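Local coordinates for protein arginine decarboxylase (Campylobacter jejuni subsp. jejuni, PDB 3NZP) that probably catalyses the pyridoxal 5'-phosphate-dependent decarboxylation of arginine to agmatine, a step of polyamine biosynthesis, at residues K246-A251 and F301-I306; K267-G272 and L313-F318. All coordinates share one frame; numbering follows the deposited sequence.

Contact 1: K246-A251 and F301-I306; sequences KALNEA and FILKNI
Leu248 reaches from its helix into the angle between Ile302 and Leu303, and its two methyls divide the work. CD1 meets the CD2 methyl of Leu303 at 3.6 Å, the two side chains crossing at about a right angle, while CD2 lies 3.8 Å from CB of Ile302, close to the root of that side chain. The first torsion explains the reach: with CG anti to the backbone N (chi1 -174°), the isobutyl group points toward the other helix. A branched, apolar leucine suits this buried place because its two methyls face different neighbours.

The second group of contacts lies beside Asn249, where the two backbones come nearest: Asn249 CA and Ile302 CA are 6.4 Å apart. Here the backbone is touched directly: CG2 of Ile302 packs 3.9 Å from Asn249 CA, and CD1 of Ile306, one turn further on, comes against the Asn249 carbonyl oxygen. The methyl is only in van der Waals contact with that oxygen, whose hydrogen-bond partner is the side chain of Asn253. Asparagine fits a partly exposed border, where Asp393 of the second subunit also packs on it.

No hydrogen bond joins the two segments. Their axes approach to 9.5 Å and run nearly parallel, 26° apart, as expected of neighbouring helices in the outer layer of a TIM barrel, here the pyridoxal-binding (beta/alpha)8 domain.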
ATOM      1  N   LYS B 246     -14.664 -17.497 -21.275  1.00 41.49           N
ATOM      2  CA  LYS B 246     -14.468 -18.865 -20.838  1.00 44.23           C
ATOM      3  C   LYS B 246     -15.235 -19.076 -19.537  1.00 44.49           C
ATOM      4  O   LYS B 246     -15.852 -20.119 -19.327  1.00 35.17           O
ATOM      5  CB  LYS B 246     -12.983 -19.135 -20.620  1.00 50.25           C
ATOM      6  CG  LYS B 246     -12.261 -19.644 -21.853  1.00 65.55           C
ATOM      7  CD  LYS B 246     -12.372 -21.171 -21.986  1.00 71.14           C
ATOM      8  CE  LYS B 246     -11.914 -21.928 -20.703  1.00 79.43           C
ATOM      9  NZ  LYS B 246     -10.521 -21.640 -20.189  1.00 73.59           N
ATOM     10  N   ALA B 247     -15.192 -18.058 -18.680  1.00 44.50           N
ATOM     11  CA  ALA B 247     -15.855 -18.082 -17.384  1.00 39.35           C
ATOM     12  C   ALA B 247     -17.366 -18.077 -17.523  1.00 37.17           C
ATOM     13  O   ALA B 247     -18.060 -18.926 -16.981  1.00 39.45           O
ATOM     14  CB  ALA B 247     -15.423 -16.880 -16.563  1.00 29.73           C
ATOM     15  N   LEU B 248     -17.867 -17.092 -18.250  1.00 38.74           N
ATOM     16  CA  LEU B 248     -19.285 -16.952 -18.441  1.00 39.83           C
ATOM     17  C   LEU B 248     -19.891 -18.248 -18.962  1.00 44.99           C
ATOM     18  O   LEU B 248     -20.934 -18.692 -18.479  1.00 48.73           O
ATOM     19  CB  LEU B 248     -19.552 -15.801 -19.398  1.00 37.43           C
ATOM     20  CG  LEU B 248     -21.020 -15.439 -19.603  1.00 49.35           C
ATOM     21  CD1 LEU B 248     -21.715 -15.205 -18.257  1.00 35.22           C
ATOM     22  CD2 LEU B 248     -21.094 -14.199 -20.486  1.00 47.09           C
ATOM     23  N   ASN B 249     -19.221 -18.869 -19.925  1.00 46.72           N
ATOM     24  CA  ASN B 249     -19.695 -20.123 -20.507  1.00 44.08           C
ATOM     25  C   ASN B 249     -19.846 -21.229 -19.458  1.00 42.39           C
ATOM     26  O   ASN B 249     -20.897 -21.859 -19.348  1.00 38.38           O
ATOM     27  CB  ASN B 249     -18.730 -20.574 -21.591  1.00 45.39           C
ATOM     28  CG  ASN B 249     -19.440 -21.008 -22.827  1.00 49.27           C
ATOM     29  OD1 ASN B 249     -20.193 -21.974 -22.807  1.00 56.99           O
ATOM     30  ND2 ASN B 249     -19.219 -20.289 -23.923  1.00 56.06           N
ATOM     31  N   GLU B 250     -18.785 -21.465 -18.698  1.00 38.71           N
ATOM     32  CA  GLU B 250     -18.802 -22.484 -17.665  1.00 32.67           C
ATOM     33  C   GLU B 250     -19.908 -22.185 -16.663  1.00 38.66           C
ATOM     34  O   GLU B 250     -20.702 -23.058 -16.331  1.00 42.78           O
ATOM     35  CB  GLU B 250     -17.461 -22.516 -16.943  1.00 33.37           C
ATOM     36  CG  GLU B 250     -17.362 -23.586 -15.899  1.00 39.50           C
ATOM     37  CD  GLU B 250     -16.040 -23.556 -15.161  1.00 48.91           C
ATOM     38  OE1 GLU B 250     -14.991 -23.390 -15.826  1.00 58.88           O
ATOM     39  OE2 GLU B 250     -16.053 -23.713 -13.922  1.00 38.18           O
ATOM     40  N   ALA B 251     -19.962 -20.942 -16.190  1.00 38.49           N
ATOM     41  CA  ALA B 251     -20.972 -20.533 -15.223  1.00 33.28           C
ATOM     42  C   ALA B 251     -22.380 -20.692 -15.794  1.00 34.55           C
ATOM     43  O   ALA B 251     -23.294 -21.145 -15.100  1.00 26.51           O
ATOM     44  CB  ALA B 251     -20.730 -19.092 -14.794  1.00 23.69           C
ATOM     45  N   PHE B 301     -24.748 -12.665 -25.565  1.00 38.12           N
ATOM     46  CA  PHE B 301     -24.718 -13.736 -26.547  1.00 38.17           C
ATOM     47  C   PHE B 301     -24.454 -15.091 -25.900  1.00 37.05           C
ATOM     48  O   PHE B 301     -25.260 -16.004 -26.036  1.00 41.30           O
ATOM     49  CB  PHE B 301     -23.666 -13.425 -27.602  1.00 46.93           C
ATOM     50  CG  PHE B 301     -23.614 -14.411 -28.729  1.00 53.42           C
ATOM     51  CD1 PHE B 301     -22.827 -15.557 -28.635  1.00 61.23           C
ATOM     52  CD2 PHE B 301     -24.301 -14.165 -29.913  1.00 47.98           C
ATOM     53  CE1 PHE B 301     -22.715 -16.435 -29.712  1.00 59.16           C
ATOM     54  CE2 PHE B 301     -24.197 -15.036 -30.992  1.00 46.63           C
ATOM     55  CZ  PHE B 301     -23.400 -16.173 -30.894  1.00 49.74           C
ATOM     56  N   ILE B 302     -23.338 -15.214 -25.191  1.00 35.34           N
ATOM     57  CA  ILE B 302     -22.993 -16.470 -24.539  1.00 35.87           C
ATOM     58  C   ILE B 302     -24.164 -17.031 -23.742  1.00 39.39           C
ATOM     59  O   ILE B 302     -24.479 -18.222 -23.823  1.00 34.14           O
ATOM     60  CB  ILE B 302     -21.815 -16.308 -23.557  1.00 38.15           C
ATOM     61  CG1 ILE B 302     -20.599 -15.694 -24.261  1.00 34.08           C
ATOM     62  CG2 ILE B 302     -21.453 -17.673 -22.966  1.00 34.57           C
ATOM     63  CD1 ILE B 302     -20.004 -16.575 -25.339  1.00 57.85           C
ATOM     64  N   LEU B 303     -24.810 -16.171 -22.963  1.00 40.61           N
ATOM     65  CA  LEU B 303     -25.928 -16.625 -22.148  1.00 41.59           C
ATOM     66  C   LEU B 303     -27.120 -17.049 -23.000  1.00 40.02           C
ATOM     67  O   LEU B 303     -27.701 -18.107 -22.769  1.00 41.80           O
ATOM     68  CB  LEU B 303     -26.338 -15.542 -21.149  1.00 38.36           C
ATOM     69  CG  LEU B 303     -25.292 -15.208 -20.079  1.00 38.05           C
ATOM     70  CD1 LEU B 303     -25.838 -14.087 -19.211  1.00 32.13           C
ATOM     71  CD2 LEU B 303     -24.962 -16.438 -19.238  1.00 26.36           C
ATOM     72  N   LYS B 304     -27.481 -16.233 -23.987  1.00 37.56           N
ATOM     73  CA  LYS B 304     -28.598 -16.569 -24.861  1.00 33.24           C
ATOM     74  C   LYS B 304     -28.381 -17.955 -25.437  1.00 32.79           C
ATOM     75  O   LYS B 304     -29.242 -18.823 -25.350  1.00 32.82           O
ATOM     76  CB  LYS B 304     -28.700 -15.578 -26.003  1.00 25.10           C
ATOM     77  CG  LYS B 304     -29.752 -15.941 -27.022  1.00 31.34           C
ATOM     78  CD  LYS B 304     -29.806 -14.885 -28.105  1.00 37.52           C
ATOM     79  CE  LYS B 304     -30.866 -15.185 -29.147  1.00 40.28           C
ATOM     80  NZ  LYS B 304     -30.867 -14.134 -30.215  1.00 45.91           N
ATOM     81  N   ASN B 305     -27.217 -18.156 -26.029  1.00 34.53           N
ATOM     82  CA  ASN B 305     -26.883 -19.438 -26.608  1.00 44.53           C
ATOM     83  C   ASN B 305     -27.086 -20.598 -25.639  1.00 43.42           C
ATOM     84  O   ASN B 305     -27.731 -21.591 -25.976  1.00 46.05           O
ATOM     85  CB  ASN B 305     -25.442 -19.418 -27.100  1.00 50.86           C
ATOM     86  CG  ASN B 305     -25.316 -18.841 -28.500  1.00 57.81           C
ATOM     87  OD1 ASN B 305     -26.084 -17.953 -28.897  1.00 49.98           O
ATOM     88  ND2 ASN B 305     -24.345 -19.342 -29.257  1.00 59.12           N
ATOM     89  N   ILE B 306     -26.539 -20.482 -24.437  1.00 38.21           N
ATOM     90  CA  ILE B 306     -26.690 -21.549 -23.464  1.00 36.05           C
ATOM     91  C   ILE B 306     -28.153 -21.736 -23.092  1.00 41.12           C
ATOM     92  O   ILE B 306     -28.644 -22.860 -22.999  1.00 44.61           O
ATOM     93  CB  ILE B 306     -25.883 -21.255 -22.204  1.00 30.57           C
ATOM     94  CG1 ILE B 306     -24.409 -21.165 -22.572  1.00 29.36           C
ATOM     95  CG2 ILE B 306     -26.141 -22.325 -21.152  1.00 28.03           C
ATOM     96  CD1 ILE B 306     -23.485 -21.036 -21.395  1.00 34.63           C
TER

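Contact 2: K267-G272 and L313-F318; sequences KAINLG and LEPDIF
Ile269 offers both its backbone N and O to the neighbouring strand: N donates to Asp316 O (2.9 Å), and O accepts from Phe318 N (2.9 Å). These two bonds embrace Ile317, whose CA lies 5.6 Å from the CA of Ile269, and they set the parallel register. The run is lengthened at both ends, by Asp316 N to Lys267 O, with the donor tilted 31° from the carbonyl plane, and by Leu271 N to Phe318 O at 2.7 Å.

The pairing joins strands seven and eight of the closed parallel TIM barrel that carries pyridoxal phosphate, and side chains alternate between its interior and the helices outside. Inward, Phe318 sets CD1 4.0 Å from the CB methyl of Ala268, whose small size leaves room for the ring; Met229 touches both. Outward, Ile269 and Pro315 lie side by side, CD1 against CG at 4.0 Å, apolar surfaces suited to packing beneath Tyr255 of helix 242-260.

Polar side chains act locally. A chi1 of -166° swings the amide of Asn270 alongside its own carbonyl carbon, where OD1 reaches forward to accept from Gly272 N in the carbonyl plane, an Asx turn, while ND2 donates to Glu320 of the cofactor pocket. Gly272, with a positive phi of 76° that glycine readily adopts, ends the segment beside the bound cofactor. At the other end, OD2 of Asp316 is held by Gly78 N.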
ATOM      1  N   LYS B 267     -32.627 -17.438 -10.990  1.00 38.84           N
ATOM      2  CA  LYS B 267     -32.885 -16.711 -12.210  1.00 38.04           C
ATOM      3  C   LYS B 267     -31.889 -15.603 -12.524  1.00 40.65           C
ATOM      4  O   LYS B 267     -32.179 -14.707 -13.329  1.00 41.13           O
ATOM      5  CB  LYS B 267     -34.295 -16.132 -12.161  1.00 37.84           C
ATOM      6  CG  LYS B 267     -35.374 -17.185 -11.970  1.00 48.57           C
ATOM      7  CD  LYS B 267     -36.759 -16.570 -12.079  1.00 46.89           C
ATOM      8  CE  LYS B 267     -37.844 -17.604 -11.875  1.00 52.19           C
ATOM      9  NZ  LYS B 267     -39.157 -17.006 -12.236  1.00 58.06           N
ATOM     10  N   ALA B 268     -30.717 -15.652 -11.906  1.00 34.00           N
ATOM     11  CA  ALA B 268     -29.724 -14.632 -12.181  1.00 36.39           C
ATOM     12  C   ALA B 268     -28.301 -15.127 -12.039  1.00 32.63           C
ATOM     13  O   ALA B 268     -28.020 -16.055 -11.286  1.00 28.91           O
ATOM     14  CB  ALA B 268     -29.945 -13.416 -11.286  1.00 27.02           C
ATOM     15  N   ILE B 269     -27.412 -14.502 -12.800  1.00 31.83           N
ATOM     16  CA  ILE B 269     -26.006 -14.832 -12.759  1.00 32.93           C
ATOM     17  C   ILE B 269     -25.248 -13.534 -12.495  1.00 36.55           C
ATOM     18  O   ILE B 269     -25.460 -12.517 -13.168  1.00 31.90           O
ATOM     19  CB  ILE B 269     -25.528 -15.469 -14.078  1.00 30.06           C
ATOM     20  CG1 ILE B 269     -26.155 -16.849 -14.263  1.00 27.70           C
ATOM     21  CG2 ILE B 269     -24.034 -15.636 -14.054  1.00 28.36           C
ATOM     22  CD1 ILE B 269     -25.693 -17.571 -15.518  1.00 27.68           C
ATOM     23  N   ASN B 270     -24.385 -13.568 -11.486  1.00 36.46           N
ATOM     24  CA  ASN B 270     -23.593 -12.399 -11.122  1.00 38.43           C
ATOM     25  C   ASN B 270     -22.180 -12.616 -11.642  1.00 40.08           C
ATOM     26  O   ASN B 270     -21.455 -13.471 -11.123  1.00 40.70           O
ATOM     27  CB  ASN B 270     -23.575 -12.250  -9.600  1.00 33.88           C
ATOM     28  CG  ASN B 270     -23.060 -10.898  -9.152  1.00 39.86           C
ATOM     29  OD1 ASN B 270     -22.007 -10.433  -9.617  1.00 45.78           O
ATOM     30  ND2 ASN B 270     -23.787 -10.259  -8.238  1.00 27.18           N
ATOM     31  N   LEU B 271     -21.795 -11.848 -12.663  1.00 37.23           N
ATOM     32  CA  LEU B 271     -20.457 -11.958 -13.269  1.00 37.97           C
ATOM     33  C   LEU B 271     -19.363 -11.360 -12.405  1.00 37.87           C
ATOM     34  O   LEU B 271     -18.180 -11.588 -12.648  1.00 36.35           O
ATOM     35  CB  LEU B 271     -20.418 -11.237 -14.605  1.00 37.50           C
ATOM     36  CG  LEU B 271     -21.561 -11.580 -15.530  1.00 39.97           C
ATOM     37  CD1 LEU B 271     -21.408 -10.790 -16.814  1.00 42.72           C
ATOM     38  CD2 LEU B 271     -21.546 -13.076 -15.791  1.00 38.58           C
ATOM     39  N   GLY B 272     -19.762 -10.572 -11.416  1.00 35.68           N
ATOM     40  CA  GLY B 272     -18.783  -9.952 -10.559  1.00 32.98           C
ATOM     41  C   GLY B 272     -18.106  -8.777 -11.242  1.00 37.95           C
ATOM     42  O   GLY B 272     -18.673  -8.137 -12.136  1.00 37.77           O
ATOM     43  N   LEU B 313     -34.469 -20.976 -19.199  1.00 48.74           N
ATOM     44  CA  LEU B 313     -34.751 -19.548 -19.074  1.00 44.46           C
ATOM     45  C   LEU B 313     -33.521 -18.647 -19.129  1.00 42.81           C
ATOM     46  O   LEU B 313     -32.567 -18.837 -18.373  1.00 41.16           O
ATOM     47  CB  LEU B 313     -35.489 -19.303 -17.759  1.00 35.46           C
ATOM     48  CG  LEU B 313     -35.653 -17.839 -17.395  1.00 31.11           C
ATOM     49  CD1 LEU B 313     -36.587 -17.182 -18.394  1.00 36.77           C
ATOM     50  CD2 LEU B 313     -36.185 -17.724 -15.983  1.00 25.71           C
ATOM     51  N   GLU B 314     -33.543 -17.662 -20.023  1.00 42.88           N
ATOM     52  CA  GLU B 314     -32.427 -16.721 -20.124  1.00 44.94           C
ATOM     53  C   GLU B 314     -32.312 -16.032 -18.765  1.00 46.99           C
ATOM     54  O   GLU B 314     -33.254 -15.369 -18.322  1.00 50.66           O
ATOM     55  CB  GLU B 314     -32.697 -15.690 -21.216  1.00 45.48           C
ATOM     56  CG  GLU B 314     -32.606 -16.238 -22.630  1.00 47.19           C
ATOM     57  CD  GLU B 314     -32.853 -15.172 -23.680  1.00 53.48           C
ATOM     58  OE1 GLU B 314     -32.597 -15.434 -24.875  1.00 60.94           O
ATOM     59  OE2 GLU B 314     -33.307 -14.067 -23.314  1.00 47.05           O
ATOM     60  N   PRO B 315     -31.160 -16.182 -18.081  1.00 47.27           N
ATOM     61  CA  PRO B 315     -30.904 -15.591 -16.756  1.00 40.17           C
ATOM     62  C   PRO B 315     -30.828 -14.065 -16.702  1.00 37.33           C
ATOM     63  O   PRO B 315     -30.700 -13.396 -17.723  1.00 35.05           O
ATOM     64  CB  PRO B 315     -29.585 -16.240 -16.356  1.00 39.66           C
ATOM     65  CG  PRO B 315     -28.876 -16.343 -17.671  1.00 33.12           C
ATOM     66  CD  PRO B 315     -29.960 -16.893 -18.567  1.00 36.44           C
ATOM     67  N   ASP B 316     -30.923 -13.520 -15.498  1.00 38.52           N
ATOM     68  CA  ASP B 316     -30.822 -12.081 -15.318  1.00 36.47           C
ATOM     69  C   ASP B 316     -29.355 -11.768 -15.163  1.00 36.63           C
ATOM     70  O   ASP B 316     -28.643 -12.434 -14.418  1.00 35.02           O
ATOM     71  CB  ASP B 316     -31.590 -11.639 -14.078  1.00 36.90           C
ATOM     72  CG  ASP B 316     -33.089 -11.528 -14.334  1.00 46.14           C
ATOM     73  OD1 ASP B 316     -33.878 -11.677 -13.372  1.00 41.54           O
ATOM     74  OD2 ASP B 316     -33.477 -11.277 -15.501  1.00 47.41           O
ATOM     75  N   ILE B 317     -28.896 -10.756 -15.875  1.00 35.64           N
ATOM     76  CA  ILE B 317     -27.494 -10.399 -15.813  1.00 31.85           C
ATOM     77  C   ILE B 317     -27.189  -9.453 -14.663  1.00 35.09           C
ATOM     78  O   ILE B 317     -27.851  -8.435 -14.509  1.00 43.27           O
ATOM     79  CB  ILE B 317     -27.057  -9.753 -17.123  1.00 30.56           C
ATOM     80  CG1 ILE B 317     -27.279 -10.732 -18.276  1.00 27.78           C
ATOM     81  CG2 ILE B 317     -25.613  -9.311 -17.014  1.00 33.39           C
ATOM     82  CD1 ILE B 317     -27.028 -10.151 -19.635  1.00 22.81           C
ATOM     83  N   PHE B 318     -26.190  -9.800 -13.857  1.00 36.68           N
ATOM     84  CA  PHE B 318     -25.754  -8.966 -12.734  1.00 33.34           C
ATOM     85  C   PHE B 318     -24.245  -8.755 -12.802  1.00 37.44           C
ATOM     86  O   PHE B 318     -23.487  -9.730 -12.775  1.00 28.75           O
ATOM     87  CB  PHE B 318     -26.063  -9.642 -11.402  1.00 36.33           C
ATOM     88  CG  PHE B 318     -27.368  -9.245 -10.799  1.00 42.19           C
ATOM     89  CD1 PHE B 318     -28.563  -9.678 -11.353  1.00 50.01           C
ATOM     90  CD2 PHE B 318     -27.411  -8.430  -9.675  1.00 37.55           C
ATOM     91  CE1 PHE B 318     -29.781  -9.310 -10.790  1.00 45.42           C
ATOM     92  CE2 PHE B 318     -28.624  -8.058  -9.110  1.00 33.24           C
ATOM     93  CZ  PHE B 318     -29.809  -8.497  -9.671  1.00 32.17           C
TER

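In the fold
Coming from the N terminus, the chain meets helix 242-260, strand 268-272, helix 292-309 and strand 316-319 in turn. Contact 1 pairs the two helices and closes a loop of 49 residues; contact 2 pairs the two strands and closes one of 40. Their segments alternate, so the loops cross instead of nesting. The result is a beta-alpha-beta crossover, strand to helix to adjacent parallel strand, with the preceding helix packed alongside. The two layers also meet: Leu248 rests on Leu271, and Leu303 reaches both Ile269 and Ile317, tying the outer helices of contact 1 to the barrel wall of contact 2, their centres about 10 Å apart.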